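Local coordinates for Exo beta-1,2-glucooligosaccharide sophorohydrolase (non-reducing end) (Parabacteroides distasonis ATCC 8503, PDB 5Z06), which hydrolyses linear beta-1,2-glucan and beta-1,2-glucooligosaccharides of four or more units, releasing sophorose from the non-reducing end as a monomeric exo-type enzyme, at residues H204-W209 against M241-D246; K254-V259 against S272-A277; T245-E250 against F641-Y646; R297-G302 against L666-V671. One frame throughout, in Å; residues are numbered along the deposited sequence.

Contact 1: H204-W209 against M241-D246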
# COMPACT_ATOMS: atom_id res chain seq x y z
N HIS A 204 -15.64 11.42 8.11
CA HIS A 204 -14.41 12.12 7.86
C HIS A 204 -14.58 13.25 6.92
O HIS A 204 -15.56 13.31 6.20
CB HIS A 204 -13.34 11.16 7.35
CG HIS A 204 -13.42 10.93 5.89
ND1 HIS A 204 -14.36 10.10 5.33
CD2 HIS A 204 -12.69 11.44 4.87
CE1 HIS A 204 -14.20 10.10 4.02
NE2 HIS A 204 -13.19 10.91 3.71
N ILE A 205 -13.59 14.15 6.97
CA ILE A 205 -13.47 15.24 6.05
C ILE A 205 -12.12 15.13 5.39
O ILE A 205 -11.10 14.96 6.05
CB ILE A 205 -13.61 16.60 6.75
CG1 ILE A 205 -14.96 16.66 7.45
CG2 ILE A 205 -13.44 17.72 5.72
CD1 ILE A 205 -15.18 17.87 8.31
N ASP A 206 -12.13 15.21 4.08
CA ASP A 206 -10.92 15.23 3.30
C ASP A 206 -10.61 16.64 2.94
O ASP A 206 -11.47 17.34 2.40
CB ASP A 206 -11.13 14.43 2.01
CG ASP A 206 -11.06 12.95 2.24
OD1 ASP A 206 -10.19 12.55 3.04
OD2 ASP A 206 -11.84 12.21 1.60
N ILE A 207 -9.39 17.07 3.23
CA ILE A 207 -8.91 18.33 2.71
C ILE A 207 -7.80 18.05 1.73
O ILE A 207 -7.13 17.02 1.80
CB ILE A 207 -8.52 19.34 3.81
CG1 ILE A 207 -7.26 18.92 4.56
CG2 ILE A 207 -9.71 19.56 4.75
CD1 ILE A 207 -6.83 19.89 5.67
N LYS A 208 -7.63 18.98 0.80
CA LYS A 208 -6.66 18.89 -0.26
C LYS A 208 -6.15 20.29 -0.52
O LYS A 208 -6.91 21.29 -0.47
CB LYS A 208 -7.31 18.35 -1.54
CG LYS A 208 -6.27 17.93 -2.60
CD LYS A 208 -6.86 17.73 -3.99
CE LYS A 208 -5.77 17.35 -5.01
NZ LYS A 208 -4.74 18.39 -5.25
N TRP A 209 -4.86 20.36 -0.84
CA TRP A 209 -4.20 21.61 -1.11
C TRP A 209 -3.22 21.45 -2.28
O TRP A 209 -2.92 20.33 -2.70
CB TRP A 209 -3.52 22.10 0.17
CG TRP A 209 -2.49 21.15 0.73
CD1 TRP A 209 -1.21 21.02 0.30
CD2 TRP A 209 -2.66 20.19 1.78
NE1 TRP A 209 -0.55 20.06 1.04
CE2 TRP A 209 -1.42 19.53 1.95
CE3 TRP A 209 -3.73 19.83 2.61
CZ2 TRP A 209 -1.22 18.51 2.90
CZ3 TRP A 209 -3.53 18.83 3.57
CH2 TRP A 209 -2.29 18.18 3.70
N MET A 241 2.26 13.93 0.30
CA MET A 241 0.82 13.85 0.44
C MET A 241 0.25 15.28 0.53
O MET A 241 0.38 15.93 1.55
CB MET A 241 0.53 13.02 1.70
CG MET A 241 -0.91 12.58 1.92
SD MET A 241 -1.62 11.61 0.59
CE MET A 241 -0.60 10.15 0.70
N ASN A 242 -0.38 15.75 -0.55
CA ASN A 242 -1.08 17.05 -0.60
C ASN A 242 -2.54 16.96 -0.17
O ASN A 242 -3.45 17.60 -0.73
CB ASN A 242 -1.02 17.64 -2.01
CG ASN A 242 0.40 17.92 -2.45
OD1 ASN A 242 1.27 18.33 -1.66
ND2 ASN A 242 0.65 17.68 -3.73
N ARG A 243 -2.76 16.18 0.88
CA ARG A 243 -4.06 15.73 1.19
C ARG A 243 -4.08 15.30 2.62
O ARG A 243 -3.11 14.73 3.09
CB ARG A 243 -4.35 14.51 0.35
CG ARG A 243 -5.72 14.55 -0.16
CD ARG A 243 -6.09 13.27 -0.89
NE ARG A 243 -6.76 13.70 -2.08
CZ ARG A 243 -7.94 14.32 -2.12
NH1 ARG A 243 -8.67 14.52 -1.03
NH2 ARG A 243 -8.41 14.68 -3.29
N TYR A 244 -5.18 15.56 3.31
CA TYR A 244 -5.31 15.08 4.67
C TYR A 244 -6.72 14.59 4.91
O TYR A 244 -7.69 15.25 4.52
CB TYR A 244 -4.92 16.17 5.67
CG TYR A 244 -5.28 15.77 7.06
CD1 TYR A 244 -4.66 14.68 7.66
CD2 TYR A 244 -6.26 16.45 7.77
CE1 TYR A 244 -5.00 14.28 8.94
CE2 TYR A 244 -6.59 16.08 9.06
CZ TYR A 244 -5.97 14.99 9.63
OH TYR A 244 -6.32 14.64 10.89
N THR A 245 -6.80 13.42 5.53
CA THR A 245 -8.04 12.78 5.86
C THR A 245 -8.25 12.89 7.36
O THR A 245 -7.55 12.26 8.15
CB THR A 245 -8.02 11.33 5.38
OG1 THR A 245 -8.11 11.33 3.94
CG2 THR A 245 -9.19 10.55 5.95
N ASP A 246 -9.23 13.69 7.75
CA ASP A 246 -9.51 13.90 9.13
C ASP A 246 -10.67 13.03 9.50
O ASP A 246 -11.82 13.34 9.18
CB ASP A 246 -9.87 15.35 9.42
CG ASP A 246 -9.82 15.65 10.90
OD1 ASP A 246 -8.90 15.14 11.59
OD2 ASP A 246 -10.70 16.39 11.39
O HOH W 1 -8.04 13.85 1.84

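Contact 2: K254-V259 against S272-A277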
# COMPACT_ATOMS: atom_id res chain seq x y z
N LYS A 254 -19.34 19.61 12.09
CA LYS A 254 -18.73 20.64 11.29
C LYS A 254 -17.31 20.83 11.75
O LYS A 254 -17.04 20.85 12.95
CB LYS A 254 -19.50 21.96 11.41
CG LYS A 254 -18.88 23.06 10.56
CD LYS A 254 -19.91 24.12 10.18
CE LYS A 254 -19.37 25.04 9.09
NZ LYS A 254 -20.26 26.21 8.83
N ALA A 255 -16.39 20.93 10.80
CA ALA A 255 -15.01 21.27 11.12
C ALA A 255 -14.43 22.20 10.07
O ALA A 255 -14.81 22.16 8.91
CB ALA A 255 -14.15 20.01 11.25
N TYR A 256 -13.54 23.06 10.53
CA TYR A 256 -12.88 24.04 9.72
C TYR A 256 -11.43 23.65 9.71
O TYR A 256 -10.92 23.13 10.71
CB TYR A 256 -12.99 25.45 10.32
CG TYR A 256 -14.40 25.96 10.55
CD1 TYR A 256 -15.15 25.49 11.63
CD2 TYR A 256 -14.95 26.95 9.74
CE1 TYR A 256 -16.43 25.96 11.88
CE2 TYR A 256 -16.24 27.43 9.98
CZ TYR A 256 -16.97 26.93 11.07
OH TYR A 256 -18.24 27.35 11.36
N TYR A 257 -10.76 23.91 8.60
CA TYR A 257 -9.38 23.49 8.42
C TYR A 257 -8.52 24.57 7.79
O TYR A 257 -8.95 25.34 6.93
CB TYR A 257 -9.31 22.23 7.57
CG TYR A 257 -9.98 21.06 8.20
CD1 TYR A 257 -9.29 20.21 9.05
CD2 TYR A 257 -11.32 20.78 7.95
CE1 TYR A 257 -9.92 19.11 9.65
CE2 TYR A 257 -11.97 19.71 8.55
CZ TYR A 257 -11.26 18.87 9.38
OH TYR A 257 -11.88 17.80 9.94
N LYS A 258 -7.27 24.56 8.21
CA LYS A 258 -6.30 25.56 7.87
C LYS A 258 -5.01 24.78 7.79
O LYS A 258 -4.71 23.96 8.67
CB LYS A 258 -6.23 26.55 9.02
CG LYS A 258 -6.05 28.00 8.65
CD LYS A 258 -6.42 28.89 9.84
CE LYS A 258 -5.67 28.47 11.11
NZ LYS A 258 -5.68 29.51 12.16
N VAL A 259 -4.22 25.04 6.76
CA VAL A 259 -2.98 24.32 6.58
C VAL A 259 -1.83 25.30 6.45
O VAL A 259 -1.93 26.30 5.74
CB VAL A 259 -3.08 23.41 5.35
CG1 VAL A 259 -1.77 22.68 5.09
CG2 VAL A 259 -4.23 22.43 5.54
N SER A 272 -3.18 28.96 5.23
CA SER A 272 -3.97 28.83 4.02
C SER A 272 -5.31 29.53 4.25
O SER A 272 -5.62 29.90 5.39
CB SER A 272 -4.22 27.34 3.70
OG SER A 272 -4.90 26.71 4.77
N GLN A 273 -6.14 29.66 3.22
CA GLN A 273 -7.52 30.03 3.48
C GLN A 273 -8.14 28.92 4.34
O GLN A 273 -7.64 27.79 4.41
CB GLN A 273 -8.34 30.29 2.19
CG GLN A 273 -8.61 29.08 1.29
CD GLN A 273 -9.89 29.19 0.46
OE1 GLN A 273 -10.62 30.19 0.52
NE2 GLN A 273 -10.17 28.15 -0.34
N THR A 274 -9.21 29.27 5.04
CA THR A 274 -9.92 28.31 5.87
C THR A 274 -11.00 27.66 5.02
O THR A 274 -11.70 28.33 4.27
CB THR A 274 -10.51 29.01 7.11
OG1 THR A 274 -9.42 29.42 7.94
CG2 THR A 274 -11.42 28.07 7.90
N VAL A 275 -11.12 26.35 5.14
CA VAL A 275 -12.20 25.61 4.50
C VAL A 275 -12.95 24.89 5.59
O VAL A 275 -12.39 24.62 6.64
CB VAL A 275 -11.70 24.60 3.44
CG1 VAL A 275 -11.00 25.35 2.32
CG2 VAL A 275 -10.75 23.54 4.04
N SER A 276 -14.22 24.58 5.33
CA SER A 276 -15.00 23.80 6.28
C SER A 276 -15.92 22.82 5.59
O SER A 276 -16.21 22.93 4.40
CB SER A 276 -15.82 24.71 7.20
OG SER A 276 -16.76 25.47 6.45
N ALA A 277 -16.38 21.86 6.37
CA ALA A 277 -17.39 20.95 5.90
C ALA A 277 -18.05 20.30 7.07
O ALA A 277 -17.54 20.34 8.19
CB ALA A 277 -16.78 19.90 4.99

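Contact 3: T245-E250 against F641-Y646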
# COMPACT_ATOMS: atom_id res chain seq x y z
N THR A 245 -6.80 13.42 5.53
CA THR A 245 -8.04 12.78 5.86
C THR A 245 -8.25 12.89 7.36
O THR A 245 -7.55 12.26 8.15
CB THR A 245 -8.02 11.33 5.38
OG1 THR A 245 -8.11 11.33 3.94
CG2 THR A 245 -9.19 10.55 5.95
N ASP A 246 -9.23 13.69 7.75
CA ASP A 246 -9.51 13.90 9.13
C ASP A 246 -10.67 13.03 9.50
O ASP A 246 -11.82 13.34 9.18
CB ASP A 246 -9.87 15.35 9.42
CG ASP A 246 -9.82 15.65 10.90
OD1 ASP A 246 -8.90 15.14 11.59
OD2 ASP A 246 -10.70 16.39 11.39
N PHE A 247 -10.36 11.94 10.19
CA PHE A 247 -11.39 11.04 10.62
C PHE A 247 -11.99 11.55 11.92
O PHE A 247 -11.42 11.36 12.97
CB PHE A 247 -10.86 9.62 10.78
CG PHE A 247 -11.96 8.62 10.87
CD1 PHE A 247 -12.52 8.31 12.10
CD2 PHE A 247 -12.48 8.06 9.73
CE1 PHE A 247 -13.55 7.39 12.19
CE2 PHE A 247 -13.53 7.17 9.81
CZ PHE A 247 -14.06 6.82 11.04
N LEU A 248 -13.15 12.19 11.84
CA LEU A 248 -13.86 12.70 13.02
C LEU A 248 -14.58 11.60 13.76
O LEU A 248 -14.76 11.68 14.96
CB LEU A 248 -14.88 13.78 12.64
CG LEU A 248 -14.22 14.98 11.97
CD1 LEU A 248 -15.25 15.82 11.24
CD2 LEU A 248 -13.47 15.80 13.01
N GLY A 249 -15.02 10.58 13.04
CA GLY A 249 -15.78 9.48 13.63
C GLY A 249 -17.16 9.85 14.10
O GLY A 249 -17.76 9.10 14.82
N GLU A 250 -17.69 10.98 13.63
CA GLU A 250 -18.91 11.56 14.14
C GLU A 250 -19.67 12.20 12.98
O GLU A 250 -19.09 12.89 12.14
CB GLU A 250 -18.55 12.62 15.16
CG GLU A 250 -19.74 13.39 15.70
CD GLU A 250 -19.42 14.20 16.94
OE1 GLU A 250 -18.26 14.14 17.42
OE2 GLU A 250 -20.33 14.90 17.42
N PHE A 641 -8.12 4.71 12.11
CA PHE A 641 -6.79 4.27 11.67
C PHE A 641 -6.74 3.71 10.28
O PHE A 641 -5.70 3.75 9.67
CB PHE A 641 -6.20 3.24 12.64
CG PHE A 641 -6.92 1.92 12.65
CD1 PHE A 641 -6.57 0.91 11.77
CD2 PHE A 641 -7.92 1.68 13.58
CE1 PHE A 641 -7.22 -0.30 11.80
CE2 PHE A 641 -8.59 0.47 13.60
CZ PHE A 641 -8.23 -0.52 12.71
N LEU A 642 -7.85 3.16 9.78
CA LEU A 642 -7.84 2.41 8.53
C LEU A 642 -8.23 3.21 7.29
O LEU A 642 -7.90 2.81 6.18
CB LEU A 642 -8.75 1.19 8.66
CG LEU A 642 -8.64 0.10 7.60
CD1 LEU A 642 -7.21 -0.39 7.52
CD2 LEU A 642 -9.54 -1.06 7.96
N TRP A 643 -8.95 4.32 7.46
CA TRP A 643 -9.38 5.15 6.33
C TRP A 643 -8.42 6.30 6.13
O TRP A 643 -8.14 7.03 7.05
CB TRP A 643 -10.76 5.69 6.54
CG TRP A 643 -11.21 6.52 5.42
CD1 TRP A 643 -11.32 7.86 5.42
CD2 TRP A 643 -11.62 6.07 4.13
NE1 TRP A 643 -11.77 8.30 4.20
CE2 TRP A 643 -11.98 7.22 3.39
CE3 TRP A 643 -11.75 4.81 3.54
CZ2 TRP A 643 -12.45 7.15 2.08
CZ3 TRP A 643 -12.21 4.73 2.21
CH2 TRP A 643 -12.56 5.91 1.50
N GLY A 644 -7.92 6.45 4.93
CA GLY A 644 -6.93 7.44 4.63
C GLY A 644 -7.25 8.16 3.33
O GLY A 644 -8.34 7.98 2.75
N GLU A 645 -6.24 8.88 2.85
CA GLU A 645 -6.37 9.84 1.76
C GLU A 645 -6.57 9.17 0.44
O GLU A 645 -7.18 9.77 -0.48
CB GLU A 645 -5.11 10.71 1.69
CG GLU A 645 -4.94 11.67 2.87
CD GLU A 645 -4.44 11.02 4.14
OE1 GLU A 645 -4.06 9.84 4.14
OE2 GLU A 645 -4.41 11.73 5.15
N TYR A 646 -6.05 7.94 0.31
CA TYR A 646 -6.17 7.18 -0.92
C TYR A 646 -7.02 5.93 -0.76
O TYR A 646 -6.86 4.97 -1.49
CB TYR A 646 -4.79 6.87 -1.49
CG TYR A 646 -4.01 8.06 -1.99
CD1 TYR A 646 -4.63 9.17 -2.56
CD2 TYR A 646 -2.64 8.06 -1.94
CE1 TYR A 646 -3.88 10.24 -3.01
CE2 TYR A 646 -1.90 9.11 -2.41
CZ TYR A 646 -2.53 10.19 -2.94
OH TYR A 646 -1.77 11.22 -3.39

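Contact 4: R297-G302 against L666-V671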
# COMPACT_ATOMS: atom_id res chain seq x y z
N ARG A 297 -8.14 8.18 -6.36
CA ARG A 297 -7.17 9.24 -6.14
C ARG A 297 -5.74 8.76 -6.28
O ARG A 297 -4.90 9.46 -6.80
CB ARG A 297 -7.33 9.83 -4.75
CG ARG A 297 -8.62 10.57 -4.47
CD ARG A 297 -8.70 10.86 -2.99
NE ARG A 297 -10.03 11.30 -2.62
CZ ARG A 297 -10.51 11.30 -1.39
NH1 ARG A 297 -9.76 10.91 -0.35
NH2 ARG A 297 -11.74 11.73 -1.18
N TYR A 298 -5.48 7.56 -5.80
CA TYR A 298 -4.17 6.97 -5.91
C TYR A 298 -3.59 6.99 -7.34
O TYR A 298 -2.40 7.17 -7.54
CB TYR A 298 -4.24 5.53 -5.40
CG TYR A 298 -2.92 4.88 -5.30
CD1 TYR A 298 -2.33 4.34 -6.42
CD2 TYR A 298 -2.22 4.87 -4.11
CE1 TYR A 298 -1.10 3.75 -6.36
CE2 TYR A 298 -0.97 4.27 -4.02
CZ TYR A 298 -0.41 3.72 -5.16
OH TYR A 298 0.83 3.15 -5.15
N TYR A 299 -4.46 6.78 -8.32
CA TYR A 299 -4.08 6.62 -9.73
C TYR A 299 -4.29 7.91 -10.49
O TYR A 299 -3.78 8.06 -11.59
CB TYR A 299 -4.92 5.50 -10.35
CG TYR A 299 -4.76 4.28 -9.54
CD1 TYR A 299 -3.69 3.44 -9.74
CD2 TYR A 299 -5.64 3.99 -8.50
CE1 TYR A 299 -3.50 2.32 -8.95
CE2 TYR A 299 -5.46 2.90 -7.69
CZ TYR A 299 -4.39 2.07 -7.91
OH TYR A 299 -4.25 0.99 -7.10
N TRP A 300 -5.05 8.83 -9.90
CA TRP A 300 -5.25 10.12 -10.50
C TRP A 300 -4.22 11.13 -9.98
O TRP A 300 -3.15 11.24 -10.55
CB TRP A 300 -6.70 10.56 -10.31
CG TRP A 300 -6.97 11.75 -11.15
CD1 TRP A 300 -7.24 13.01 -10.74
CD2 TRP A 300 -6.96 11.78 -12.58
NE1 TRP A 300 -7.44 13.83 -11.82
CE2 TRP A 300 -7.25 13.10 -12.97
CE3 TRP A 300 -6.75 10.81 -13.57
CZ2 TRP A 300 -7.32 13.48 -14.31
CZ3 TRP A 300 -6.83 11.18 -14.89
CH2 TRP A 300 -7.12 12.51 -15.25
N GLU A 301 -4.52 11.85 -8.90
CA GLU A 301 -3.57 12.79 -8.35
C GLU A 301 -2.32 12.10 -7.81
O GLU A 301 -1.24 12.70 -7.76
CB GLU A 301 -4.24 13.60 -7.25
CG GLU A 301 -4.53 12.81 -6.00
CD GLU A 301 -5.41 13.56 -5.04
OE1 GLU A 301 -6.62 13.68 -5.31
OE2 GLU A 301 -4.88 13.98 -4.00
N GLY A 302 -2.47 10.85 -7.39
CA GLY A 302 -1.34 10.08 -6.93
C GLY A 302 -0.45 9.49 -8.00
O GLY A 302 0.56 8.85 -7.67
N LEU A 666 -1.19 -2.00 -6.32
CA LEU A 666 -1.91 -3.22 -6.63
C LEU A 666 -3.26 -3.33 -5.95
O LEU A 666 -4.14 -4.02 -6.46
CB LEU A 666 -1.09 -4.45 -6.19
CG LEU A 666 0.09 -4.90 -7.03
CD1 LEU A 666 0.75 -6.01 -6.25
CD2 LEU A 666 -0.38 -5.41 -8.38
N ASN A 667 -3.42 -2.71 -4.78
CA ASN A 667 -4.55 -3.02 -3.92
C ASN A 667 -5.69 -2.01 -3.97
O ASN A 667 -6.82 -2.33 -3.60
CB ASN A 667 -4.07 -3.20 -2.48
CG ASN A 667 -3.19 -4.44 -2.33
OD1 ASN A 667 -3.22 -5.31 -3.18
ND2 ASN A 667 -2.44 -4.54 -1.24
N GLN A 668 -5.43 -0.81 -4.43
CA GLN A 668 -6.48 0.22 -4.35
C GLN A 668 -7.38 0.13 -5.56
O GLN A 668 -8.59 0.19 -5.42
CB GLN A 668 -5.91 1.63 -4.20
CG GLN A 668 -5.05 1.92 -2.97
CD GLN A 668 -5.67 1.46 -1.67
OE1 GLN A 668 -5.58 0.29 -1.34
NE2 GLN A 668 -6.33 2.38 -0.94
N ALA A 669 -6.80 -0.00 -6.74
CA ALA A 669 -7.61 0.04 -7.97
C ALA A 669 -8.62 -1.11 -8.04
O ALA A 669 -9.77 -0.89 -8.46
CB ALA A 669 -6.73 0.05 -9.21
N PRO A 670 -8.21 -2.33 -7.62
CA PRO A 670 -9.20 -3.39 -7.67
C PRO A 670 -10.46 -3.06 -6.92
O PRO A 670 -11.53 -3.52 -7.31
CB PRO A 670 -8.48 -4.57 -7.03
CG PRO A 670 -7.11 -4.40 -7.59
CD PRO A 670 -6.87 -2.90 -7.44
N VAL A 671 -10.34 -2.25 -5.88
CA VAL A 671 -11.51 -1.89 -5.10
C VAL A 671 -12.44 -1.03 -5.96
O VAL A 671 -13.62 -1.33 -6.12
CB VAL A 671 -11.11 -1.17 -3.81
CG1 VAL A 671 -12.36 -0.72 -3.04
CG2 VAL A 671 -10.22 -2.10 -2.97

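Contact 1: H204-W209 against M241-D246
Ile205 and Asp246 form the first hydrogen-bonded pair of two antiparallel strands; the backbone bonds continue through Ile207 with Tyr244 and end where Trp209 N reaches Asn242 O (3.1 Å). The strands are the second and third of a three-stranded sheet whose order, with the four-stranded sheet facing it, matches a fibronectin type III-like sandwich.

On the face carrying Asp206 and Thr245, both carboxylate oxygens of Asp206 are occupied. OD1 accepts Thr245 OG1 at 2.6 Å, nearly along its C-O axis, and hydrogen-bonds water 1, which in turn accepts from Arg243 NH1 at 3.0 Å. OD2 lies in the imidazole plane of His204, whose NE2 meets it at 2.8 Å from above the carboxylate plane, and also takes a salt bridge from Arg297. His204 ND1 is engaged by Tyr635, while Arg243 NE pairs with Glu301. Lys208 lays CG over one face of the Arg243 guanidinium, its CD 3.5 Å from NH2.

Trp209, with CG between the backbone N and the carbonyl carbon (chi1 59°), turns its indole beneath the partner strand: Asn242 C sits over the ring centre, 3.5 Å above the plane, and Tyr244 CB meets the edge at CZ3 (3.7 Å). A serine here would probably open a gap under Asn242 and Arg243 and leave Tyr244 CB without its aromatic neighbour.

With Thr245 and probably water 1 on OD1, and His204 and Arg297 on OD2, the Asp206 carboxylate is held against rotation and probably kept ionised despite its burial.

Contact 2: K254-V259 against S272-A277
Tyr256 lays its ring beside Ser276, CD2 coming within 3.5 Å of the serine CB, while the ring edge is met by Thr274 CG2. The backbones of Tyr256 and Ser276 make a non-hydrogen-bonded antiparallel pair, flanked by hydrogen-bonded pairs of Ala255 with Ala277 and Tyr257 with Val275. The bond from Tyr257 N to Val275 O is short, at 2.6 Å, and on the same side of the sheet Tyr257 CB packs against Val275 CG2 (4.0 Å).

Beyond Thr274 a side chain takes over the role of a backbone carbonyl. Ser272 OG lies between its backbone N and carbonyl carbon (chi1 59°), which swings it toward the neighbouring strand to receive Val259 N at 2.7 Å in a nearly straight bond (169°). The hydroxyl donates its own proton to Gln273 O, 3.0 Å from OG, so it is held from two directions, and Ser272 N closes the pairing by donating to Val259 O.

These strands are the last two of the four-stranded sheet in the fibronectin type III-like sandwich, 275-278 being an outermost strand. On the face of Tyr256, the aliphatic part of Lys258 crosses Thr274, CD lying 3.6 Å from OG1. Its ammonium goes on to a salt bridge with Asp271 and a cation-pi contact with Tyr231, a residue that Tyr256 also touches. On the face of Ala255, Tyr257 and Val259, the side chains turn inward onto Ile205 and Ile207 of the opposing sheet, and the Tyr257 hydroxyl is placed beside the carboxylate of Asp246.

Contact 3: T245-E250 against F641-Y646
Thr245 brings its methyl CG2 against the pyrrole part of the Trp643 indole, 3.5 Å from CD1 and 3.8 Å from NE1, the two side chains crossing at about a right angle. The methyl lies anti to the backbone N, which leaves OG1 over the Gly644-Glu645 backbone, though the hydroxyl's hydrogen bond goes to Asp206. A second apolar touch is looser, with Phe247 CD2 4.3 Å from Trp643 CB.

The one hydrogen bond of the contact runs from Thr245 N to Glu645 OE2 at 3.0 Å, bent to 146° and arriving 38° out of the carboxylate plane. Glu645 folds back at its second torsion (77°) to bring the carboxylate there.

Here an outermost strand of the fibronectin type III-like sandwich, 243-247, docks onto the turn where helix 639-642 gives way to the short hairpin of 643-644 and 647-648, part of the glycoamylase-like region. Trp643 is the first residue to leave the helical conformation, and its indole is wedged among His204, the rings of Tyr635 and Phe648, and helix 284-297. Glu645 OE2, already bound to Thr245 N, also makes a salt bridge with Arg237 of the sandwich.

Contact 4: R297-G302 against L666-V671
The Tyr299 ring has Tyr298 CD1 on one face, 3.3 Å above the plane and over the ring centre, while Gln668 CB comes to its edge from the helix. Conversely, Tyr299 CG lies in the plane of the Tyr298 ring, at its edge, so the edge of one tyrosine lies over the face of the next. Gln668 CG approaches the Tyr298 ring obliquely, 4.2 Å from CD2.

Tyr299 carries the contact with the hydroxyl end of its ring. CZ packs on Ala669 CB at 3.4 Å, and OH accepts Ala669 N at 2.8 Å in a bent bond (136°), although the exact place of this oxygen is less certain. CG set anti to the carbonyl carbon (chi1 -55°) sends the ring toward the helix.

The contact ties the loop following helix 284-297 to helix 665-680, within the helical part of the enzyme, whose family belongs to the six-hairpin clan of (alpha/alpha)6-type glycosidases. The helix is kinked here: Pro670 has no N-H to give to the preceding turn, and Val671 N makes a weak bond to Gln668 O.

A leucine in place of Tyr299 would probably deprive Ala669 N of the hydroxyl and leave a gap beside Ala669 CB.

Second-shell bonds fix both sides: Gln668 NE2 donates to the carbonyls of Tyr646 and Phe648, the Tyr298 hydroxyl bonds Arg311 O, and the backbone carbonyl of Tyr299 is held by Arg350.

Overall arrangement
Contacts 1 and 2 take one sheet each of the sandwich and meet face to face, centres about 10 Å apart, with Ile207 CD1 3.6 Å from Val259 CG2. Contact 3, sharing Thr245 and Asp246 with contact 1, carries that sandwich onto the helical region. Contact 4 lies deeper, about 16 Å from contact 1 between centres, yet the two are joined by salt bridges through Arg297 and Glu301, and Glu645 O accepts Arg297 NH1 at 2.8 Å between contacts 3 and 4. The calcium ion is about 12 Å from the Tyr244 side chain. A glycerol about 3 Å from the Leu666 side chain, probably from crystallisation, may mark a pocket beside contact 4.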